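Local atomic coordinates of dITP/XTP pyrophosphatase (Mycobacteroides abscessus, PDB entry 6WWD), a protein that probably hydrolyses non-canonical purine nucleoside triphosphates such as XTP, dITP and ITP to their monophosphates and diphosphate, cleansing the nucleotide pool in a magnesium-dependent reaction. Residues D[96-108]-D[146-160]. Sequence-based numbering, arbitrary orientation.
Sequences GDDAANTALLLAQ and ARIPAGQNGFGYDPI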
loop_
_atom_site.group_PDB
_atom_site.type_symbol
_atom_site.label_atom_id
_atom_site.label_comp_id
_atom_site.label_asym_id
_atom_site.label_seq_id
_atom_site.Cartn_x
_atom_site.Cartn_y
_atom_site.Cartn_z
ATOM N N GLY D 96 9.677 5.371 25.095
ATOM C CA GLY D 96 9.459 6.277 26.206
ATOM C C GLY D 96 10.178 7.613 26.195
ATOM O O GLY D 96 10.067 8.360 27.175
ATOM N N ASP D 97 10.955 7.936 25.167
ATOM C CA ASP D 97 11.484 9.292 25.059
ATOM C C ASP D 97 10.627 10.021 24.025
ATOM O O ASP D 97 10.987 10.125 22.850
ATOM C CB ASP D 97 12.963 9.286 24.689
ATOM C CG ASP D 97 13.608 10.668 24.812
ATOM O OD1 ASP D 97 12.890 11.698 24.802
ATOM O OD2 ASP D 97 14.855 10.723 24.910
ATOM N N ASP D 98 9.460 10.512 24.475
ATOM C CA ASP D 98 8.534 11.177 23.554
ATOM C C ASP D 98 9.192 12.374 22.892
ATOM O O ASP D 98 9.005 12.615 21.695
ATOM C CB ASP D 98 7.262 11.638 24.269
ATOM C CG ASP D 98 6.405 10.500 24.760
ATOM O OD1 ASP D 98 6.559 9.357 24.276
ATOM O OD2 ASP D 98 5.544 10.770 25.632
ATOM N N ALA D 99 9.969 13.137 23.661
ATOM C CA ALA D 99 10.592 14.342 23.124
ATOM C C ALA D 99 11.535 14.005 21.980
ATOM O O ALA D 99 11.557 14.708 20.964
ATOM C CB ALA D 99 11.328 15.092 24.239
ATOM N N ALA D 100 12.289 12.902 22.104
ATOM C CA ALA D 100 13.193 12.492 21.032
ATOM C C ALA D 100 12.425 11.975 19.814
ATOM O O ALA D 100 12.849 12.197 18.674
ATOM C CB ALA D 100 14.179 11.434 21.537
ATOM N N ASN D 101 11.318 11.251 20.027
ATOM C CA ASN D 101 10.507 10.796 18.893
ATOM C C ASN D 101 9.999 11.990 18.092
ATOM O O ASN D 101 10.086 12.019 16.860
ATOM C CB ASN D 101 9.321 9.947 19.384
ATOM C CG ASN D 101 9.758 8.666 20.071
ATOM O OD1 ASN D 101 10.900 8.229 19.926
ATOM N ND2 ASN D 101 8.839 8.044 20.810
ATOM N N THR D 102 9.481 12.996 18.795
ATOM C CA THR D 102 8.923 14.185 18.158
ATOM C C THR D 102 10.000 14.995 17.439
ATOM O O THR D 102 9.786 15.458 16.313
ATOM C CB THR D 102 8.206 15.031 19.221
ATOM O OG1 THR D 102 6.965 14.396 19.559
ATOM C CG2 THR D 102 7.955 16.465 18.748
ATOM N N ALA D 103 11.165 15.174 18.070
ATOM C CA ALA D 103 12.250 15.899 17.411
ATOM C C ALA D 103 12.728 15.167 16.155
ATOM O O ALA D 103 13.020 15.798 15.137
ATOM C CB ALA D 103 13.407 16.116 18.389
ATOM N N LEU D 104 12.822 13.837 16.206
ATOM C CA LEU D 104 13.216 13.096 15.012
ATOM C C LEU D 104 12.203 13.296 13.887
ATOM O O LEU D 104 12.574 13.531 12.731
ATOM C CB LEU D 104 13.383 11.605 15.334
ATOM C CG LEU D 104 13.616 10.668 14.128
ATOM C CD1 LEU D 104 14.897 11.048 13.331
ATOM C CD2 LEU D 104 13.619 9.192 14.562
ATOM N N LEU D 105 10.918 13.172 14.199
ATOM C CA LEU D 105 9.895 13.318 13.165
ATOM C C LEU D 105 9.982 14.687 12.493
ATOM O O LEU D 105 9.968 14.788 11.257
ATOM C CB LEU D 105 8.511 13.096 13.768
ATOM C CG LEU D 105 7.366 13.158 12.761
ATOM C CD1 LEU D 105 7.614 12.166 11.668
ATOM C CD2 LEU D 105 6.073 12.823 13.446
ATOM N N LEU D 106 10.058 15.757 13.298
ATOM C CA LEU D 106 10.204 17.101 12.741
ATOM C C LEU D 106 11.432 17.211 11.857
ATOM O O LEU D 106 11.373 17.796 10.770
ATOM C CB LEU D 106 10.301 18.154 13.846
ATOM C CG LEU D 106 9.059 18.509 14.649
ATOM C CD1 LEU D 106 9.389 19.664 15.593
ATOM C CD2 LEU D 106 7.939 18.879 13.689
ATOM N N ALA D 107 12.572 16.701 12.340
ATOM C CA ALA D 107 13.807 16.801 11.571
ATOM C C ALA D 107 13.703 16.016 10.274
ATOM O O ALA D 107 14.194 16.463 9.231
ATOM C CB ALA D 107 14.999 16.315 12.395
ATOM N N GLN D 108 13.081 14.832 10.325
ATOM C CA GLN D 108 12.913 14.039 9.108
ATOM C C GLN D 108 12.101 14.801 8.070
ATOM O O GLN D 108 12.404 14.746 6.871
ATOM C CB GLN D 108 12.248 12.690 9.426
ATOM C CG GLN D 108 13.153 11.674 10.148
ATOM C CD GLN D 108 12.428 10.389 10.499
ATOM O OE1 GLN D 108 11.270 10.415 10.886
ATOM N NE2 GLN D 108 13.106 9.263 10.354
ATOM N N ALA D 146 2.923 19.701 12.326
ATOM C CA ALA D 146 3.395 21.070 12.459
ATOM C C ALA D 146 4.884 21.174 12.125
ATOM O O ALA D 146 5.625 20.188 12.068
ATOM C CB ALA D 146 3.155 21.590 13.882
ATOM N N ARG D 147 5.330 22.412 11.948
ATOM C CA ARG D 147 6.739 22.686 11.727
ATOM C C ARG D 147 7.480 22.952 13.020
ATOM O O ARG D 147 8.689 22.722 13.085
ATOM C CB ARG D 147 6.895 23.882 10.790
ATOM C CG ARG D 147 6.281 23.598 9.462
ATOM C CD ARG D 147 6.748 24.561 8.408
ATOM N NE ARG D 147 6.127 24.221 7.133
ATOM C CZ ARG D 147 6.715 23.505 6.183
ATOM N NH1 ARG D 147 7.955 23.060 6.342
ATOM N NH2 ARG D 147 6.061 23.243 5.065
ATOM N N ILE D 148 6.790 23.467 14.036
ATOM C CA ILE D 148 7.367 23.626 15.373
ATOM C C ILE D 148 6.330 23.237 16.410
ATOM O O ILE D 148 5.130 23.491 16.249
ATOM C CB ILE D 148 7.858 25.077 15.624
ATOM C CG1 ILE D 148 6.712 26.073 15.492
ATOM C CG2 ILE D 148 8.997 25.445 14.681
ATOM C CD1 ILE D 148 7.092 27.461 15.828
ATOM N N PRO D 149 6.780 22.638 17.515
ATOM C CA PRO D 149 5.829 22.202 18.547
ATOM C C PRO D 149 5.153 23.383 19.223
ATOM O O PRO D 149 5.737 24.454 19.367
ATOM C CB PRO D 149 6.706 21.433 19.543
ATOM C CG PRO D 149 8.006 21.174 18.805
ATOM C CD PRO D 149 8.172 22.330 17.885
ATOM N N ALA D 150 3.900 23.177 19.629
ATOM C CA ALA D 150 3.164 24.173 20.393
ATOM C C ALA D 150 2.173 23.466 21.303
ATOM O O ALA D 150 1.722 22.358 21.009
ATOM C CB ALA D 150 2.442 25.185 19.497
ATOM N N GLY D 151 1.844 24.114 22.409
ATOM C CA GLY D 151 0.865 23.586 23.348
ATOM C C GLY D 151 1.502 22.803 24.480
ATOM O O GLY D 151 2.588 22.235 24.357
ATOM N N GLN D 152 0.799 22.773 25.617
ATOM C CA GLN D 152 1.315 22.134 26.815
ATOM C C GLN D 152 0.357 21.127 27.428
ATOM O O GLN D 152 0.724 20.474 28.409
ATOM C CB GLN D 152 1.674 23.201 27.870
ATOM N N ASN D 153 -0.848 20.973 26.881
ATOM C CA ASN D 153 -1.813 19.993 27.383
ATOM C C ASN D 153 -1.841 18.766 26.476
ATOM O O ASN D 153 -2.850 18.438 25.856
ATOM C CB ASN D 153 -3.210 20.605 27.518
ATOM C CG ASN D 153 -3.249 22.090 27.205
ATOM O OD1 ASN D 153 -2.764 22.922 27.981
ATOM N ND2 ASN D 153 -3.867 22.435 26.080
ATOM N N GLY D 154 -0.708 18.092 26.379
ATOM C CA GLY D 154 -0.658 16.903 25.559
ATOM C C GLY D 154 0.616 16.126 25.774
ATOM O O GLY D 154 1.628 16.656 26.244
ATOM N N PHE D 155 0.552 14.858 25.401
ATOM C CA PHE D 155 1.667 13.935 25.459
ATOM C C PHE D 155 2.029 13.504 24.050
ATOM O O PHE D 155 1.311 13.789 23.085
ATOM C CB PHE D 155 1.320 12.702 26.304
ATOM N N GLY D 156 3.147 12.790 23.953
ATOM C CA GLY D 156 3.508 12.143 22.703
ATOM C C GLY D 156 3.650 13.142 21.577
ATOM O O GLY D 156 4.351 14.151 21.700
ATOM N N TYR D 157 3.002 12.851 20.449
ATOM C CA TYR D 157 3.086 13.716 19.277
ATOM C C TYR D 157 2.076 14.856 19.283
ATOM O O TYR D 157 2.041 15.631 18.317
ATOM C CB TYR D 157 2.909 12.892 17.998
ATOM C CG TYR D 157 3.995 11.850 17.820
ATOM C CD1 TYR D 157 5.247 12.203 17.322
ATOM C CD2 TYR D 157 3.759 10.513 18.130
ATOM C CE1 TYR D 157 6.250 11.250 17.146
ATOM C CE2 TYR D 157 4.752 9.546 17.954
ATOM C CZ TYR D 157 5.996 9.928 17.465
ATOM O OH TYR D 157 6.978 8.979 17.297
ATOM N N ASP D 158 1.272 14.991 20.335
ATOM C CA ASP D 158 0.287 16.070 20.387
ATOM C C ASP D 158 0.860 17.453 20.076
ATOM O O ASP D 158 0.186 18.214 19.359
ATOM C CB ASP D 158 -0.391 16.091 21.767
ATOM C CG ASP D 158 -1.340 14.925 21.962
ATOM O OD1 ASP D 158 -1.567 14.182 20.989
ATOM O OD2 ASP D 158 -1.835 14.733 23.093
ATOM N N PRO D 159 2.045 17.848 20.571
ATOM C CA PRO D 159 2.553 19.198 20.263
ATOM C C PRO D 159 2.879 19.428 18.790
ATOM O O PRO D 159 3.034 20.581 18.404
ATOM C CB PRO D 159 3.823 19.305 21.130
ATOM C CG PRO D 159 3.621 18.329 22.206
ATOM C CD PRO D 159 2.867 17.198 21.608
ATOM N N ILE D 160 2.973 18.391 17.948
ATOM C CA ILE D 160 3.285 18.601 16.536
ATOM C C ILE D 160 2.199 18.062 15.619
ATOM O O ILE D 160 2.393 18.020 14.407
ATOM C CB ILE D 160 4.645 17.991 16.142
ATOM C CG1 ILE D 160 4.638 16.472 16.409
ATOM C CG2 ILE D 160 5.812 18.732 16.795
ATOM C CD1 ILE D 160 5.833 15.780 15.808
#
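Ile160 fits against Thr102, Leu105 and Leu106, three side chains on one face of the helix 98-108. Its CG2 lies 3.7 Å from Thr102 CG2 and also meets Leu106 CD2, while its CD1 reaches on to Leu105 CD2 at 3.8 Å. With CG1 of Ile160 set between the backbone N and the carbonyl carbon (chi1 60°), both branches are turned to the helix. Leu106 sets both methyls against the start of the 146-160 loop: CD1 packs on Pro149 CD at 3.7 Å, and CD2 comes within 3.1 Å of Ala146 O, a carbonyl that also accepts from Arg117. Further toward the N-terminus of the helix, the Tyr157 side chain slides past Thr102 in the opposite direction and crosses Asn101 at about a right angle. Its OH stands 3.3 Å from Asn101 CB, CD1 lies obliquely by Thr102 OG1 and Leu105 CD2, and Ile160 CD1 touches the ring edge in plane. Thr102 turns OG1 beside its own backbone N (chi1 -75°), placing this oxygen 3.4 Å from Gly156 O and leaving CG2 for the isoleucine. The segment 146-160 links strands 134-145 and 161-163 of the mixed sheet in this HAM1-family fold, and its type II' turn from Phe155 to Asp158, with Gly156 at positive phi, is predicted to bind substrate. The helix packs against this turn through Asp98, Asn101 and Thr102, and so probably borders the nucleotide pocket. At the N-terminal end of the helix, Asp98 OD2 approaches Gly156 N only to 3.6 Å. Second-shell bonds fix the parts: Ala146 N donates to Ile160 O at 2.7 Å, drawing the loop ends together, and Asp97 N-caps the helix through OD1 to Ala100 N. Tyr157 OH bonds to Ser88 O, and Asn101 OD1 to Ser92 OG. Leu75 packs against both Tyr157 and Leu105, while Arg90 of the second subunit bonds to the carbonyls of Ala107 and Gln108.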